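Local coordinates for protein SusD homolog (Bacteroides thetaiotaomicron VPI-5482, PDB 3IHV) that probably binds sugars at the outer membrane for uptake, as a member of the SusD family, at residues A[403-408]-A[420-425]; A[42-47]-A[74-79]; A[114-119]-A[190-195]. All blocks are in the same frame, centred on the assembly; numbering follows the deposited sequence.

Interaction 1 of 3, residues A[403-408]-A[420-425]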
# COMPACT_ATOMS: atom_id res chain seq x y z
N LEU A 403 3.35 0.07 -13.91
CA LEU A 403 4.65 0.75 -13.75
C LEU A 403 5.52 0.56 -14.98
O LEU A 403 6.26 1.48 -15.39
CB LEU A 403 5.40 0.23 -12.52
CG LEU A 403 4.81 0.64 -11.17
CD1 LEU A 403 5.49 -0.13 -10.04
CD2 LEU A 403 4.99 2.18 -10.98
N TYR A 404 5.48 -0.65 -15.54
CA TYR A 404 6.22 -0.96 -16.75
C TYR A 404 5.79 -0.04 -17.89
O TYR A 404 6.61 0.62 -18.55
CB TYR A 404 6.01 -2.43 -17.08
CG TYR A 404 6.80 -3.01 -18.25
CD1 TYR A 404 8.11 -2.61 -18.51
CD2 TYR A 404 6.26 -4.04 -19.02
CE1 TYR A 404 8.84 -3.18 -19.56
CE2 TYR A 404 6.99 -4.61 -20.05
CZ TYR A 404 8.28 -4.18 -20.30
OH TYR A 404 8.99 -4.76 -21.34
N ALA A 405 4.47 0.07 -18.08
CA ALA A 405 3.94 0.94 -19.11
C ALA A 405 4.34 2.38 -18.85
O ALA A 405 4.81 3.07 -19.78
CB ALA A 405 2.43 0.85 -19.19
N GLU A 406 4.19 2.81 -17.60
CA GLU A 406 4.53 4.20 -17.22
C GLU A 406 6.00 4.49 -17.51
O GLU A 406 6.35 5.47 -18.15
CB GLU A 406 4.22 4.44 -15.73
CG GLU A 406 4.57 5.83 -15.25
CD GLU A 406 4.33 6.04 -13.78
OE1 GLU A 406 3.76 5.12 -13.09
OE2 GLU A 406 4.67 7.15 -13.33
N ALA A 407 6.87 3.61 -17.03
CA ALA A 407 8.33 3.84 -17.16
C ALA A 407 8.81 3.78 -18.59
O ALA A 407 9.67 4.58 -19.01
CB ALA A 407 9.12 2.81 -16.28
N LEU A 408 8.29 2.82 -19.37
CA LEU A 408 8.63 2.78 -20.78
C LEU A 408 8.29 4.10 -21.47
O LEU A 408 9.08 4.64 -22.25
CB LEU A 408 7.90 1.64 -21.50
CG LEU A 408 8.45 0.22 -21.26
CD1 LEU A 408 7.45 -0.81 -21.76
CD2 LEU A 408 9.79 0.11 -21.99
N TYR A 420 1.94 -0.60 -24.38
CA TYR A 420 0.54 -0.86 -24.68
C TYR A 420 0.08 -2.24 -24.21
O TYR A 420 -1.00 -2.39 -23.66
CB TYR A 420 0.28 -0.71 -26.17
CG TYR A 420 -0.15 0.68 -26.58
CD1 TYR A 420 -1.43 1.10 -26.32
CD2 TYR A 420 0.71 1.53 -27.27
CE1 TYR A 420 -1.86 2.35 -26.73
CE2 TYR A 420 0.28 2.77 -27.69
CZ TYR A 420 -1.00 3.18 -27.39
OH TYR A 420 -1.46 4.39 -27.80
N ASN A 421 0.91 -3.26 -24.44
CA ASN A 421 0.54 -4.61 -24.05
C ASN A 421 0.36 -4.73 -22.54
O ASN A 421 -0.56 -5.42 -22.08
CB ASN A 421 1.55 -5.65 -24.56
CG ASN A 421 1.50 -5.85 -26.07
OD1 ASN A 421 0.52 -5.52 -26.74
ND2 ASN A 421 2.58 -6.41 -26.62
N ALA A 422 1.20 -4.04 -21.78
CA ALA A 422 1.17 -4.11 -20.31
C ALA A 422 -0.09 -3.45 -19.78
O ALA A 422 -0.85 -4.08 -19.01
CB ALA A 422 2.42 -3.46 -19.71
N ILE A 423 -0.36 -2.23 -20.24
CA ILE A 423 -1.59 -1.51 -19.80
C ILE A 423 -2.88 -2.21 -20.32
O ILE A 423 -3.85 -2.36 -19.57
CB ILE A 423 -1.58 0.02 -20.08
CG1 ILE A 423 -2.80 0.65 -19.37
CG2 ILE A 423 -1.55 0.35 -21.58
CD1 ILE A 423 -2.68 2.12 -19.07
N ASN A 424 -2.86 -2.70 -21.55
CA ASN A 424 -4.05 -3.40 -22.11
C ASN A 424 -4.33 -4.73 -21.42
O ASN A 424 -5.49 -5.11 -21.28
CB ASN A 424 -3.99 -3.48 -23.62
CG ASN A 424 -4.27 -2.14 -24.28
OD1 ASN A 424 -4.92 -1.27 -23.67
ND2 ASN A 424 -3.77 -1.96 -25.49
N ALA A 425 -3.30 -5.39 -20.87
CA ALA A 425 -3.54 -6.63 -20.11
C ALA A 425 -4.37 -6.30 -18.90
O ALA A 425 -5.35 -7.01 -18.56
CB ALA A 425 -2.25 -7.30 -19.67
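Ala405 and Ala422 face each other where helix 397-412 and helix 417-430 come together, their CB atoms 4.3 Å apart. With no longer side chain between them, the backbones draw close: the two CA atoms lie 5.9 Å apart, and the local axes approach to 8.1 Å at 148°, nearly antiparallel. Ala405 CB also rests 4.2 Å from the branched CB of Ile423, so one methyl meets two residues of the opposite helix. Tyr404 completes this close part. Its CG stands anti to the backbone N (chi1 -174°), and the ring reaches alongside helix 417-430, where CD2 meets Ala422 CB at 3.9 Å. One turn on, Leu408 CD1 lies over one ring face, 3.5 Å above its plane and offset toward the rim. The contact is wholly apolar and small, burying 142 Å². The looser side is the flank of helix 417-430 that carries the exposed Asn421. This helical hairpin, consistent with the TPR-clan relationship of the family, is surrounded by other helices: 219-232 packs on Tyr404 and 195-210 on Leu403, while 448-463 covers Ile423 through Phe451 and Glu458.

Interaction 2 of 3, residues A[42-47]-A[74-79]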
# COMPACT_ATOMS: atom_id res chain seq x y z
N SER A 42 -1.03 1.21 5.77
CA SER A 42 -2.02 0.66 4.85
C SER A 42 -3.12 1.67 4.58
O SER A 42 -3.43 1.99 3.40
CB SER A 42 -2.61 -0.61 5.41
OG SER A 42 -3.06 -0.40 6.76
N ILE A 43 -3.66 2.24 5.65
CA ILE A 43 -4.86 3.06 5.51
C ILE A 43 -4.70 4.53 5.84
O ILE A 43 -4.91 5.38 4.98
CB ILE A 43 -5.99 2.48 6.42
CG1 ILE A 43 -6.35 1.04 6.02
CG2 ILE A 43 -7.25 3.40 6.44
CD1 ILE A 43 -7.23 0.31 7.07
N LEU A 44 -4.27 4.82 7.05
CA LEU A 44 -4.38 6.17 7.60
C LEU A 44 -3.54 7.22 6.91
O LEU A 44 -4.01 8.33 6.74
CB LEU A 44 -4.06 6.18 9.12
CG LEU A 44 -4.37 7.44 9.92
CD1 LEU A 44 -5.89 7.80 9.90
CD2 LEU A 44 -3.83 7.28 11.37
N PHE A 45 -2.33 6.87 6.51
CA PHE A 45 -1.43 7.85 5.93
C PHE A 45 -1.61 8.02 4.43
O PHE A 45 -0.84 8.77 3.81
CB PHE A 45 0.04 7.47 6.17
CG PHE A 45 0.46 7.40 7.63
CD1 PHE A 45 -0.33 7.87 8.69
CD2 PHE A 45 1.76 7.00 7.93
CE1 PHE A 45 0.14 7.81 10.00
CE2 PHE A 45 2.20 6.98 9.24
CZ PHE A 45 1.37 7.37 10.26
N ASN A 46 -2.61 7.36 3.85
CA ASN A 46 -2.80 7.35 2.40
C ASN A 46 -4.08 8.03 1.96
O ASN A 46 -4.50 7.86 0.83
CB ASN A 46 -2.82 5.88 1.97
CG ASN A 46 -1.51 5.19 2.27
OD1 ASN A 46 -0.47 5.79 2.11
ND2 ASN A 46 -1.55 3.92 2.68
N LEU A 47 -4.70 8.77 2.86
CA LEU A 47 -5.94 9.45 2.56
C LEU A 47 -5.74 10.87 2.10
O LEU A 47 -4.65 11.47 2.24
CB LEU A 47 -6.85 9.39 3.78
CG LEU A 47 -7.36 8.00 4.12
CD1 LEU A 47 -7.89 8.02 5.56
CD2 LEU A 47 -8.44 7.54 3.13
N GLN A 74 2.70 14.85 16.19
CA GLN A 74 1.62 13.87 16.01
C GLN A 74 2.17 12.48 16.32
O GLN A 74 3.13 12.03 15.70
CB GLN A 74 1.06 13.95 14.59
CG GLN A 74 -0.23 13.21 14.44
CD GLN A 74 -1.36 13.85 15.25
OE1 GLN A 74 -1.46 15.08 15.34
NE2 GLN A 74 -2.20 13.00 15.86
N SER A 75 1.52 11.82 17.29
CA SER A 75 2.00 10.54 17.82
C SER A 75 2.15 9.44 16.78
O SER A 75 3.14 8.71 16.78
CB SER A 75 1.04 10.06 18.93
OG SER A 75 1.17 10.87 20.08
N GLU A 76 1.16 9.32 15.92
CA GLU A 76 1.16 8.26 14.93
C GLU A 76 2.37 8.31 14.00
O GLU A 76 2.90 7.26 13.62
CB GLU A 76 -0.12 8.27 14.08
CG GLU A 76 -1.41 8.00 14.86
CD GLU A 76 -2.01 9.21 15.56
OE1 GLU A 76 -1.36 10.28 15.65
OE2 GLU A 76 -3.17 9.07 16.04
N VAL A 77 2.79 9.53 13.67
CA VAL A 77 3.93 9.75 12.81
C VAL A 77 5.19 9.23 13.50
O VAL A 77 5.96 8.47 12.90
CB VAL A 77 4.07 11.22 12.44
CG1 VAL A 77 5.33 11.44 11.62
CG2 VAL A 77 2.79 11.69 11.67
N GLN A 78 5.38 9.60 14.77
CA GLN A 78 6.52 9.09 15.53
C GLN A 78 6.46 7.56 15.64
O GLN A 78 7.50 6.89 15.55
CB GLN A 78 6.59 9.73 16.92
CG GLN A 78 7.87 9.37 17.71
CD GLN A 78 7.80 8.02 18.43
OE1 GLN A 78 8.84 7.41 18.75
NE2 GLN A 78 6.60 7.57 18.71
N GLN A 79 5.28 7.00 15.81
CA GLN A 79 5.18 5.55 15.95
C GLN A 79 5.60 4.78 14.69
O GLN A 79 6.24 3.73 14.78
CB GLN A 79 3.75 5.17 16.34
CG GLN A 79 3.39 5.60 17.77
CD GLN A 79 1.92 5.43 18.11
OE1 GLN A 79 1.06 5.37 17.23
NE2 GLN A 79 1.61 5.36 19.40
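Phe45 points its ring end at the first turn of helix 75-101, with CZ 3.7 Å from the carbonyl oxygen of Glu76. That oxygen lies at the ring edge, in the ring plane, so the slightly positive C-H rim rather than the pi face meets the carbonyl. Beside it, CE1 touches Glu76 CB at 4.1 Å. The ring gets there because CG lies anti to the carbonyl carbon (chi1 -61°), carrying it outward from the point where helix 40-44 ends. Ring and carboxylate planes stand 76° apart, and the acid does not turn to the ring: the Glu76 chain bends at chi2 and leads its end away. There Gln74 NE2 donates to Glu76 OE1 at 2.9 Å, a nearly straight bond (164°) on the syn side of the oxygen, tying the N-cap residue to the first turn. Leu44 adds a lighter touch, its CD2 lying 4.3 Å from Glu76 CG. Phe516 and Tyr40 bring their rings to Phe45, and Arg134 of helix 107-135 also touches it. The contact joins the end of short helix 40-44 to the start of long helix 75-101 through an aromatic ring edge, within the helical core characteristic of the SusD fold.

Interaction 3 of 3, residues A[114-119]-A[190-195]. With EDO (1,2-ethanediol), chain N.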
# COMPACT_ATOMS: atom_id res chain seq x y z
N THR A 114 20.98 -18.37 2.39
CA THR A 114 21.10 -17.32 1.39
C THR A 114 19.72 -16.77 1.01
O THR A 114 19.55 -15.57 0.82
CB THR A 114 21.88 -17.75 0.12
OG1 THR A 114 21.19 -18.79 -0.59
CG2 THR A 114 23.30 -18.21 0.51
N LEU A 115 18.74 -17.65 0.92
CA LEU A 115 17.37 -17.19 0.66
C LEU A 115 16.90 -16.27 1.79
O LEU A 115 16.32 -15.21 1.55
CB LEU A 115 16.42 -18.37 0.47
CG LEU A 115 16.71 -19.36 -0.64
CD1 LEU A 115 15.47 -20.26 -0.89
CD2 LEU A 115 17.15 -18.64 -1.92
N TYR A 116 17.16 -16.68 3.03
CA TYR A 116 16.74 -15.90 4.18
C TYR A 116 17.45 -14.55 4.25
O TYR A 116 16.82 -13.56 4.65
CB TYR A 116 16.91 -16.67 5.51
CG TYR A 116 16.23 -18.01 5.61
CD1 TYR A 116 15.20 -18.38 4.76
CD2 TYR A 116 16.60 -18.90 6.59
CE1 TYR A 116 14.61 -19.62 4.88
CE2 TYR A 116 15.99 -20.10 6.73
CZ TYR A 116 15.00 -20.46 5.88
OH TYR A 116 14.44 -21.71 6.04
N ILE A 117 18.73 -14.51 3.84
CA ILE A 117 19.48 -13.27 3.73
C ILE A 117 18.79 -12.38 2.73
O ILE A 117 18.59 -11.18 2.98
CB ILE A 117 20.97 -13.52 3.34
CG1 ILE A 117 21.73 -14.14 4.53
CG2 ILE A 117 21.66 -12.21 2.85
CD1 ILE A 117 23.08 -14.83 4.16
N ALA A 118 18.40 -12.96 1.60
CA ALA A 118 17.72 -12.21 0.56
C ALA A 118 16.38 -11.64 1.06
O ALA A 118 16.03 -10.50 0.73
CB ALA A 118 17.49 -13.13 -0.69
N GLU A 119 15.61 -12.44 1.78
CA GLU A 119 14.32 -12.01 2.36
C GLU A 119 14.51 -10.88 3.35
O GLU A 119 13.77 -9.90 3.31
CB GLU A 119 13.59 -13.17 3.04
CG GLU A 119 13.15 -14.25 2.08
CD GLU A 119 12.41 -15.36 2.79
OE1 GLU A 119 11.40 -15.03 3.46
OE2 GLU A 119 12.83 -16.54 2.71
N ASP A 190 4.52 -18.75 1.19
CA ASP A 190 3.29 -17.95 1.29
C ASP A 190 3.61 -16.67 2.07
O ASP A 190 4.16 -16.73 3.16
CB ASP A 190 2.19 -18.67 2.09
CG ASP A 190 1.76 -20.00 1.50
OD1 ASP A 190 2.55 -20.66 0.82
OD2 ASP A 190 0.62 -20.42 1.76
N TYR A 191 3.30 -15.53 1.46
CA TYR A 191 3.44 -14.19 2.07
C TYR A 191 4.87 -13.83 2.42
O TYR A 191 5.10 -12.97 3.27
CB TYR A 191 2.54 -14.05 3.31
CG TYR A 191 1.09 -14.42 3.09
CD1 TYR A 191 0.23 -13.58 2.41
CD2 TYR A 191 0.57 -15.62 3.60
CE1 TYR A 191 -1.12 -13.92 2.22
CE2 TYR A 191 -0.75 -15.96 3.39
CZ TYR A 191 -1.59 -15.11 2.71
OH TYR A 191 -2.90 -15.44 2.50
N ARG A 192 5.83 -14.53 1.81
CA ARG A 192 7.22 -14.24 1.96
C ARG A 192 7.78 -13.78 0.61
O ARG A 192 7.22 -14.06 -0.47
CB ARG A 192 7.97 -15.45 2.49
CG ARG A 192 7.62 -15.70 3.94
CD ARG A 192 8.08 -16.94 4.45
NE ARG A 192 9.51 -17.09 4.36
CZ ARG A 192 10.13 -18.21 4.70
NH1 ARG A 192 9.44 -19.22 5.22
NH2 ARG A 192 11.44 -18.31 4.54
N PHE A 193 8.85 -13.01 0.68
CA PHE A 193 9.52 -12.54 -0.51
C PHE A 193 10.06 -13.69 -1.39
O PHE A 193 10.74 -14.61 -0.91
CB PHE A 193 10.71 -11.63 -0.17
CG PHE A 193 10.35 -10.17 -0.10
CD1 PHE A 193 10.22 -9.43 -1.27
CD2 PHE A 193 10.14 -9.54 1.11
CE1 PHE A 193 9.88 -8.09 -1.24
CE2 PHE A 193 9.80 -8.17 1.14
CZ PHE A 193 9.68 -7.46 -0.04
N SER A 194 9.80 -13.54 -2.67
CA SER A 194 10.33 -14.36 -3.74
C SER A 194 10.78 -13.39 -4.83
O SER A 194 10.53 -12.20 -4.73
CB SER A 194 9.32 -15.35 -4.26
OG SER A 194 9.10 -16.38 -3.30
N LYS A 195 11.39 -13.92 -5.89
CA LYS A 195 12.00 -13.07 -6.91
C LYS A 195 11.05 -12.08 -7.55
O LYS A 195 11.43 -10.92 -7.82
CB LYS A 195 12.69 -13.89 -8.01
CG LYS A 195 13.71 -13.05 -8.75
CD LYS A 195 14.22 -13.66 -10.04
CE LYS A 195 14.90 -14.98 -9.89
NZ LYS A 195 16.20 -14.94 -9.13
C1 EDO N . 6.16 -9.56 2.68
O1 EDO N . 6.18 -10.76 1.88
C2 EDO N . 4.75 -9.29 3.23
O2 EDO N . 4.16 -10.40 3.92
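Arg192 grips the carboxylate of Glu119 side-on with two nitrogens, one to each oxygen. NE donates to OE1 at 2.9 Å in an almost straight bond (169°) lying in the guanidinium plane. NH2 gives an equally short 2.9 Å bond to OE2, more bent at 155° and tilted from that plane. Both oxygens use their syn lone pairs, and the two flat groups are nearly coplanar, 29° apart, so the pair of bonds fixes the rotation of each. Glu119 reaches the loop by a chain extended beyond CG, whereas Arg192 bends at chi3 to present its NE edge.

The buried carboxylate has further partners: Tyr28 of helix 17-29 bonds to OE1, and Arg186 makes a second salt bridge to OE2. Two arginines thus probably favour the ionised acid. The same two residues serve the loop backbone, Tyr28 OH at Phe193 N and Arg186 NH1 at Phe193 O. Tyr116 flanks the ion pair, its CE1 3.4 Å from Arg192 NH2 at the guanidinium edge, with its ring turned obliquely to the guanidinium. Nearer the backbone, Glu119 CG packs 4.2 Å from Phe193 CB. Replacing Arg192 by an alanine would probably cost Glu119 both of these bonds, leaving its charge to lean on Arg186, and open a gap beside the Tyr116 ring.

One residue before Arg192, Tyr191 O accepts a hydrogen bond from O1 of a 1,2-ethanediol at 2.8 Å; this molecule probably came from the crystallisation liquor and also bonds to Glu262 O. The buried bidentate salt bridge, shared with a second arginine, pins the loop before helix 195-210 to helix 107-135 within the TPR-like helical scaffold of SusD proteins.

How the interactions relate
The three contacts lie well apart, with centres 27 to 31 Å from one another and nearest atoms no closer than about 13 Å. Interactions 2 and 3 both belong to the N-terminal part of the chain and are linked through consecutive helices: 75-101 begins at interaction 2, and 107-135 supplies Glu119 to interaction 3, while its Arg134 and Phe135 reach back to Phe45 and Val77. Interaction 1 belongs to the C-terminal part, on the opposite side of the chain's centre from interaction 2. Helix 195-210, which starts at interaction 3, extends to Leu403 of interaction 1. Of the bound sodium ions, one lies about 14 Å from the Arg192 side chain; Asn391, a sodium ligand, touches Tyr191.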